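Local coordinates for possible substrate binding protein of ABC transporter system (Rhodopseudomonas palustris, PDB 3N0X) that probably binds a branched-chain amino acid or related small ligand in the periplasm and delivers it to an ABC-type importer, at residues 144-149 with 204-209; 174-179 with 190-195. One frame throughout, in Å; residues are numbered along the deposited sequence.

Interaction 1 (144-149 with 204-209); sequences IATLAQ and IIWVIW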
loop_
_atom_site.group_PDB
_atom_site.type_symbol
_atom_site.label_atom_id
_atom_site.label_comp_id
_atom_site.label_asym_id
_atom_site.label_seq_id
_atom_site.Cartn_x
_atom_site.Cartn_y
_atom_site.Cartn_z
ATOM N N ILE A 144 -19.499 -11.540 -9.124
ATOM C CA ILE A 144 -18.937 -11.198 -7.846
ATOM C C ILE A 144 -20.024 -10.652 -6.914
ATOM O O ILE A 144 -20.938 -9.946 -7.337
ATOM C CB ILE A 144 -17.810 -10.164 -8.026
ATOM C CG1 ILE A 144 -16.658 -10.862 -8.750
ATOM C CG2 ILE A 144 -17.320 -9.609 -6.674
ATOM C CD1 ILE A 144 -15.717 -9.977 -9.390
ATOM N N ALA A 145 -19.946 -11.032 -5.630
ATOM C CA ALA A 145 -20.654 -10.349 -4.568
ATOM C C ALA A 145 -19.603 -9.814 -3.619
ATOM O O ALA A 145 -18.603 -10.513 -3.327
ATOM C CB ALA A 145 -21.577 -11.317 -3.778
ATOM N N THR A 146 -19.830 -8.631 -3.069
ATOM C CA THR A 146 -18.846 -8.053 -2.163
ATOM C C THR A 146 -19.347 -8.041 -0.712
ATOM O O THR A 146 -20.527 -7.907 -0.442
ATOM C CB THR A 146 -18.451 -6.606 -2.586
ATOM O OG1 THR A 146 -19.603 -5.755 -2.594
ATOM C CG2 THR A 146 -17.751 -6.575 -4.025
ATOM N N LEU A 147 -18.400 -8.163 0.222
ATOM C CA LEU A 147 -18.673 -8.010 1.646
ATOM C C LEU A 147 -17.687 -6.971 2.157
ATOM O O LEU A 147 -16.472 -7.069 1.936
ATOM C CB LEU A 147 -18.467 -9.319 2.407
ATOM C CG LEU A 147 -18.558 -9.277 3.939
ATOM C CD1 LEU A 147 -19.951 -8.815 4.376
ATOM C CD2 LEU A 147 -18.205 -10.678 4.511
ATOM N N ALA A 148 -18.225 -6.011 2.915
ATOM C CA ALA A 148 -17.440 -4.925 3.486
ATOM C C ALA A 148 -18.078 -4.497 4.786
ATOM O O ALA A 148 -19.253 -4.805 5.052
ATOM C CB ALA A 148 -17.366 -3.729 2.496
ATOM N N GLN A 149 -17.293 -3.796 5.596
ATOM C CA GLN A 149 -17.784 -3.117 6.798
ATOM C C GLN A 149 -18.501 -1.808 6.418
ATOM O O GLN A 149 -18.113 -1.112 5.461
ATOM C CB GLN A 149 -16.590 -2.804 7.691
ATOM C CG GLN A 149 -15.879 -4.058 8.186
ATOM C CD GLN A 149 -14.446 -3.829 8.546
ATOM O OE1 GLN A 149 -13.635 -3.391 7.736
ATOM N NE2 GLN A 149 -14.125 -4.085 9.821
ATOM N N ILE A 204 -17.619 -15.541 -7.188
ATOM C CA ILE A 204 -16.610 -15.108 -6.222
ATOM C C ILE A 204 -17.220 -14.128 -5.222
ATOM O O ILE A 204 -17.943 -13.210 -5.633
ATOM C CB ILE A 204 -15.429 -14.406 -6.905
ATOM C CG1 ILE A 204 -14.829 -15.268 -8.041
ATOM C CG2 ILE A 204 -14.321 -14.055 -5.860
ATOM C CD1 ILE A 204 -13.716 -14.544 -8.863
ATOM N N ILE A 205 -16.954 -14.334 -3.943
ATOM C CA ILE A 205 -17.241 -13.340 -2.894
ATOM C C ILE A 205 -15.910 -12.642 -2.680
ATOM O O ILE A 205 -14.929 -13.296 -2.271
ATOM C CB ILE A 205 -17.744 -13.971 -1.565
ATOM C CG1 ILE A 205 -19.100 -14.665 -1.799
ATOM C CG2 ILE A 205 -17.793 -12.909 -0.472
ATOM C CD1 ILE A 205 -19.514 -15.565 -0.649
ATOM N N TRP A 206 -15.867 -11.328 -2.900
ATOM C CA TRP A 206 -14.667 -10.525 -2.645
ATOM C C TRP A 206 -14.889 -9.756 -1.344
ATOM O O TRP A 206 -15.896 -9.059 -1.183
ATOM C CB TRP A 206 -14.334 -9.580 -3.817
ATOM C CG TRP A 206 -13.075 -8.847 -3.585
ATOM C CD1 TRP A 206 -11.827 -9.355 -3.723
ATOM C CD2 TRP A 206 -12.902 -7.482 -3.172
ATOM N NE1 TRP A 206 -10.876 -8.406 -3.415
ATOM C CE2 TRP A 206 -11.498 -7.239 -3.083
ATOM C CE3 TRP A 206 -13.780 -6.437 -2.878
ATOM C CZ2 TRP A 206 -10.972 -5.999 -2.709
ATOM C CZ3 TRP A 206 -13.238 -5.192 -2.502
ATOM C CH2 TRP A 206 -11.847 -4.994 -2.432
ATOM N N VAL A 207 -13.944 -9.901 -0.420
ATOM C CA VAL A 207 -14.034 -9.286 0.889
ATOM C C VAL A 207 -13.019 -8.142 1.011
ATOM O O VAL A 207 -11.840 -8.257 0.581
ATOM C CB VAL A 207 -13.774 -10.326 1.965
ATOM C CG1 VAL A 207 -13.921 -9.713 3.387
ATOM C CG2 VAL A 207 -14.757 -11.512 1.827
ATOM N N ILE A 208 -13.468 -7.045 1.615
ATOM C CA ILE A 208 -12.581 -5.978 2.020
ATOM C C ILE A 208 -12.855 -5.817 3.524
ATOM O O ILE A 208 -14.007 -5.663 3.943
ATOM C CB ILE A 208 -12.743 -4.653 1.223
ATOM C CG1 ILE A 208 -11.838 -3.566 1.818
ATOM C CG2 ILE A 208 -14.200 -4.203 1.202
ATOM C CD1 ILE A 208 -11.789 -2.270 1.012
ATOM N N TRP A 209 -11.805 -5.851 4.325
ATOM C CA TRP A 209 -11.988 -5.845 5.782
ATOM C C TRP A 209 -10.734 -5.262 6.448
ATOM O O TRP A 209 -9.612 -5.592 6.065
ATOM C CB TRP A 209 -12.235 -7.268 6.300
ATOM C CG TRP A 209 -12.985 -7.328 7.578
ATOM C CD1 TRP A 209 -12.469 -7.372 8.848
ATOM C CD2 TRP A 209 -14.410 -7.337 7.732
ATOM N NE1 TRP A 209 -13.486 -7.442 9.770
ATOM C CE2 TRP A 209 -14.690 -7.420 9.121
ATOM C CE3 TRP A 209 -15.481 -7.328 6.834
ATOM C CZ2 TRP A 209 -15.978 -7.446 9.611
ATOM C CZ3 TRP A 209 -16.747 -7.373 7.319
ATOM C CH2 TRP A 209 -17.003 -7.415 8.706
HETATM O O HOH W 1 -14.508 -3.152 5.137
#
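The side chain of Gln149 lies across one face of the Trp209 indole: its CG stands 3.3 Å above the centroid of the six-membered ring in a CH-pi contact, and its amide, 18° from the ring plane, stacks over the five-membered ring. Phe185 meets the same indole edge-to-face, while Trp209 NE1 is bonded to Gly212 O. Gln149 OE1 accepts a hydrogen bond from Ala210 N, and a water bonded to N and OE1 of Gln149 and to Ile208 O bridges the two segments beyond the last direct backbone bond. The second indole, Trp206, has Thr146 CG2 at its edge, 4.1 Å from CE3; it is stacked with Phe161 and bonded through NE1 to Asn133. Ile208 CG2, set between the backbone N and carbonyl carbon, presses tightly on Ala148 CB at 3.5 Å. Four backbone bonds zip the strands in register, from Ala145 N to Ile204 O (3.0 Å) through to Ile208 N and Leu147 O. Leu147 and Val207 pack on helix 215-221, whereas Ile144 and Thr146 face helix 152-165. Two parallel central strands covered by helices on both faces are characteristic of the alpha/beta lobes of periplasmic binding proteins.

Interaction 2 (174-179 with 190-195); sequences TEEYVP and QRLFDA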
loop_
_atom_site.group_PDB
_atom_site.type_symbol
_atom_site.label_atom_id
_atom_site.label_comp_id
_atom_site.label_asym_id
_atom_site.label_seq_id
_atom_site.Cartn_x
_atom_site.Cartn_y
_atom_site.Cartn_z
ATOM N N THR A 174 -24.251 -8.294 -6.043
ATOM C CA THR A 174 -24.773 -7.693 -4.781
ATOM C C THR A 174 -23.619 -7.167 -3.963
ATOM O O THR A 174 -22.473 -7.599 -4.158
ATOM C CB THR A 174 -25.597 -8.679 -3.930
ATOM O OG1 THR A 174 -26.345 -7.930 -2.961
ATOM C CG2 THR A 174 -24.722 -9.749 -3.217
ATOM N N GLU A 175 -23.931 -6.202 -3.092
ATOM C CA GLU A 175 -22.991 -5.595 -2.140
ATOM C C GLU A 175 -23.607 -5.683 -0.768
ATOM O O GLU A 175 -24.770 -5.273 -0.573
ATOM C CB GLU A 175 -22.741 -4.130 -2.489
ATOM C CG GLU A 175 -22.214 -3.816 -3.848
ATOM C CD GLU A 175 -22.355 -2.340 -4.176
ATOM O OE1 GLU A 175 -21.958 -1.448 -3.366
ATOM O OE2 GLU A 175 -22.955 -2.062 -5.238
ATOM N N GLU A 176 -22.890 -6.297 0.168
ATOM C CA GLU A 176 -23.335 -6.369 1.545
ATOM C C GLU A 176 -22.421 -5.521 2.417
ATOM O O GLU A 176 -21.170 -5.639 2.347
ATOM C CB GLU A 176 -23.331 -7.821 2.043
ATOM C CG GLU A 176 -24.396 -8.652 1.436
ATOM C CD GLU A 176 -25.759 -8.413 2.116
ATOM O OE1 GLU A 176 -25.806 -7.798 3.233
ATOM O OE2 GLU A 176 -26.772 -8.898 1.589
ATOM N N TYR A 177 -23.036 -4.714 3.283
ATOM C CA TYR A 177 -22.319 -3.871 4.254
ATOM C C TYR A 177 -22.829 -4.191 5.637
ATOM O O TYR A 177 -24.018 -4.089 5.877
ATOM C CB TYR A 177 -22.510 -2.381 3.950
ATOM C CG TYR A 177 -22.003 -1.983 2.602
ATOM C CD1 TYR A 177 -20.651 -1.781 2.375
ATOM C CD2 TYR A 177 -22.876 -1.889 1.510
ATOM C CE1 TYR A 177 -20.172 -1.451 1.123
ATOM C CE2 TYR A 177 -22.396 -1.596 0.226
ATOM C CZ TYR A 177 -21.042 -1.370 0.049
ATOM O OH TYR A 177 -20.543 -1.070 -1.226
ATOM N N VAL A 178 -21.931 -4.603 6.519
ATOM C CA VAL A 178 -22.331 -5.025 7.863
ATOM C C VAL A 178 -21.608 -4.175 8.887
ATOM O O VAL A 178 -20.594 -3.542 8.582
ATOM C CB VAL A 178 -22.038 -6.536 8.086
ATOM C CG1 VAL A 178 -22.784 -7.369 7.034
ATOM C CG2 VAL A 178 -20.547 -6.828 8.062
ATOM N N PRO A 179 -22.148 -4.150 10.106
ATOM C CA PRO A 179 -21.494 -3.327 11.119
ATOM C C PRO A 179 -20.015 -3.658 11.273
ATOM O O PRO A 179 -19.582 -4.817 11.145
ATOM C CB PRO A 179 -22.328 -3.614 12.372
ATOM C CG PRO A 179 -23.687 -3.931 11.871
ATOM C CD PRO A 179 -23.457 -4.647 10.530
ATOM N N GLN A 190 -25.056 -16.409 4.244
ATOM C CA GLN A 190 -26.153 -17.027 3.514
ATOM C C GLN A 190 -26.731 -16.109 2.429
ATOM O O GLN A 190 -27.033 -16.574 1.326
ATOM C CB GLN A 190 -27.236 -17.580 4.448
ATOM C CG GLN A 190 -28.112 -18.589 3.722
ATOM C CD GLN A 190 -27.355 -19.847 3.283
ATOM O OE1 GLN A 190 -26.623 -20.455 4.058
ATOM N NE2 GLN A 190 -27.516 -20.218 2.009
ATOM N N ARG A 191 -26.831 -14.810 2.711
ATOM C CA ARG A 191 -27.305 -13.872 1.689
ATOM C C ARG A 191 -26.355 -13.857 0.501
ATOM O O ARG A 191 -26.785 -13.823 -0.664
ATOM C CB ARG A 191 -27.495 -12.457 2.249
ATOM C CG ARG A 191 -28.603 -12.380 3.328
ATOM C CD ARG A 191 -29.056 -10.948 3.531
ATOM N NE ARG A 191 -28.017 -10.059 4.050
ATOM C CZ ARG A 191 -27.728 -9.917 5.344
ATOM N NH1 ARG A 191 -28.379 -10.643 6.249
ATOM N NH2 ARG A 191 -26.779 -9.072 5.738
ATOM N N LEU A 192 -25.058 -13.836 0.792
ATOM C CA LEU A 192 -24.049 -13.852 -0.269
ATOM C C LEU A 192 -24.119 -15.135 -1.076
ATOM O O LEU A 192 -24.094 -15.114 -2.313
ATOM C CB LEU A 192 -22.648 -13.649 0.334
ATOM C CG LEU A 192 -22.368 -12.272 0.942
ATOM C CD1 LEU A 192 -21.163 -12.362 1.859
ATOM C CD2 LEU A 192 -22.134 -11.211 -0.144
ATOM N N PHE A 193 -24.222 -16.259 -0.387
ATOM C CA PHE A 193 -24.327 -17.544 -1.092
ATOM C C PHE A 193 -25.596 -17.583 -1.933
ATOM O O PHE A 193 -25.562 -18.003 -3.106
ATOM C CB PHE A 193 -24.367 -18.725 -0.121
ATOM C CG PHE A 193 -23.143 -18.903 0.704
ATOM C CD1 PHE A 193 -21.941 -18.326 0.385
ATOM C CD2 PHE A 193 -23.197 -19.711 1.829
ATOM C CE1 PHE A 193 -20.825 -18.519 1.158
ATOM C CE2 PHE A 193 -22.065 -19.901 2.609
ATOM C CZ PHE A 193 -20.886 -19.318 2.272
ATOM N N ASP A 194 -26.719 -17.143 -1.356
ATOM C CA ASP A 194 -27.990 -17.154 -2.105
ATOM C C ASP A 194 -27.966 -16.236 -3.331
ATOM O O ASP A 194 -28.560 -16.566 -4.375
ATOM C CB ASP A 194 -29.181 -16.830 -1.209
ATOM C CG ASP A 194 -29.474 -17.945 -0.211
ATOM O OD1 ASP A 194 -28.920 -19.080 -0.329
ATOM O OD2 ASP A 194 -30.254 -17.676 0.724
ATOM N N ALA A 195 -27.233 -15.126 -3.236
ATOM C CA ALA A 195 -27.055 -14.208 -4.352
ATOM C C ALA A 195 -26.217 -14.751 -5.525
ATOM O O ALA A 195 -26.250 -14.191 -6.624
ATOM C CB ALA A 195 -26.421 -12.886 -3.863
#
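Glu176 and Arg191 form a salt bridge in which the arginine offers NE and NH2 side-on, one nitrogen to each carboxylate oxygen. NH2 of Arg191 lies 3.0 Å from OE1 of Glu176, and Arg191 NE is equally far from Glu176 OE2; a weak third bond runs from NE to OE1. Both oxygens lie almost in the guanidinium plane, but they are approached from above the carboxylate plane, the two groups being turned 49° apart. Chi1 of Glu176 (-71°) sets CG anti to the carbonyl carbon, where it lies 3.8 Å from Leu192 CD2, and the bend at chi2 (-80°) turns the carboxylate to Arg191; one side chain thus makes both an ionic and an apolar contact. Two residues earlier in the strand, Thr174 CG2 meets Ala195 CB at 3.6 Å. Here helix 186-196 runs antiparallel to the edge strand 171-178 that precedes it, as the helix of a right-handed beta-alpha-beta crossover does in a Rossmann-like lobe; strand 202-207 completes the unit. With an alanine at Glu176, the Arg191 guanidinium is likely to lose this carboxylate mate and turn more freely, and Leu192 CD2 to lose the CG packed against it. Farther out, Leu192 also packs on Ala145 of the neighbouring strand, and Val188 of the same helix touches Glu176. On the other side of the strand, Tyr177 OH bonds to Glu175 OE1 at 2.6 Å, while Glu175 OE2 pairs with Lys162 and Arg155 makes a cation-pi contact with the tyrosine ring.

Interactions 1 and 2 belong to one layered lobe, their centres about 8 Å apart. Strand 142-149 connects them: it pairs with strand 202-207 in interaction 1 and, along its other edge, with strand 171-178, which carries the strand side of interaction 2. The join is made by the backbone, with probable hydrogen bonds from Glu176 N to Thr146 O (2.9 Å) and from Ala148 N to Glu176 O (3.0 Å). Side chains close the seam, Ala145 CB touching Thr174 CG2 at 3.6 Å. Along the chain, helix 186-196 of interaction 2 is followed, after a short connection, by strand 202-207 of interaction 1. Val178, at the end of its strand, also touches Trp209.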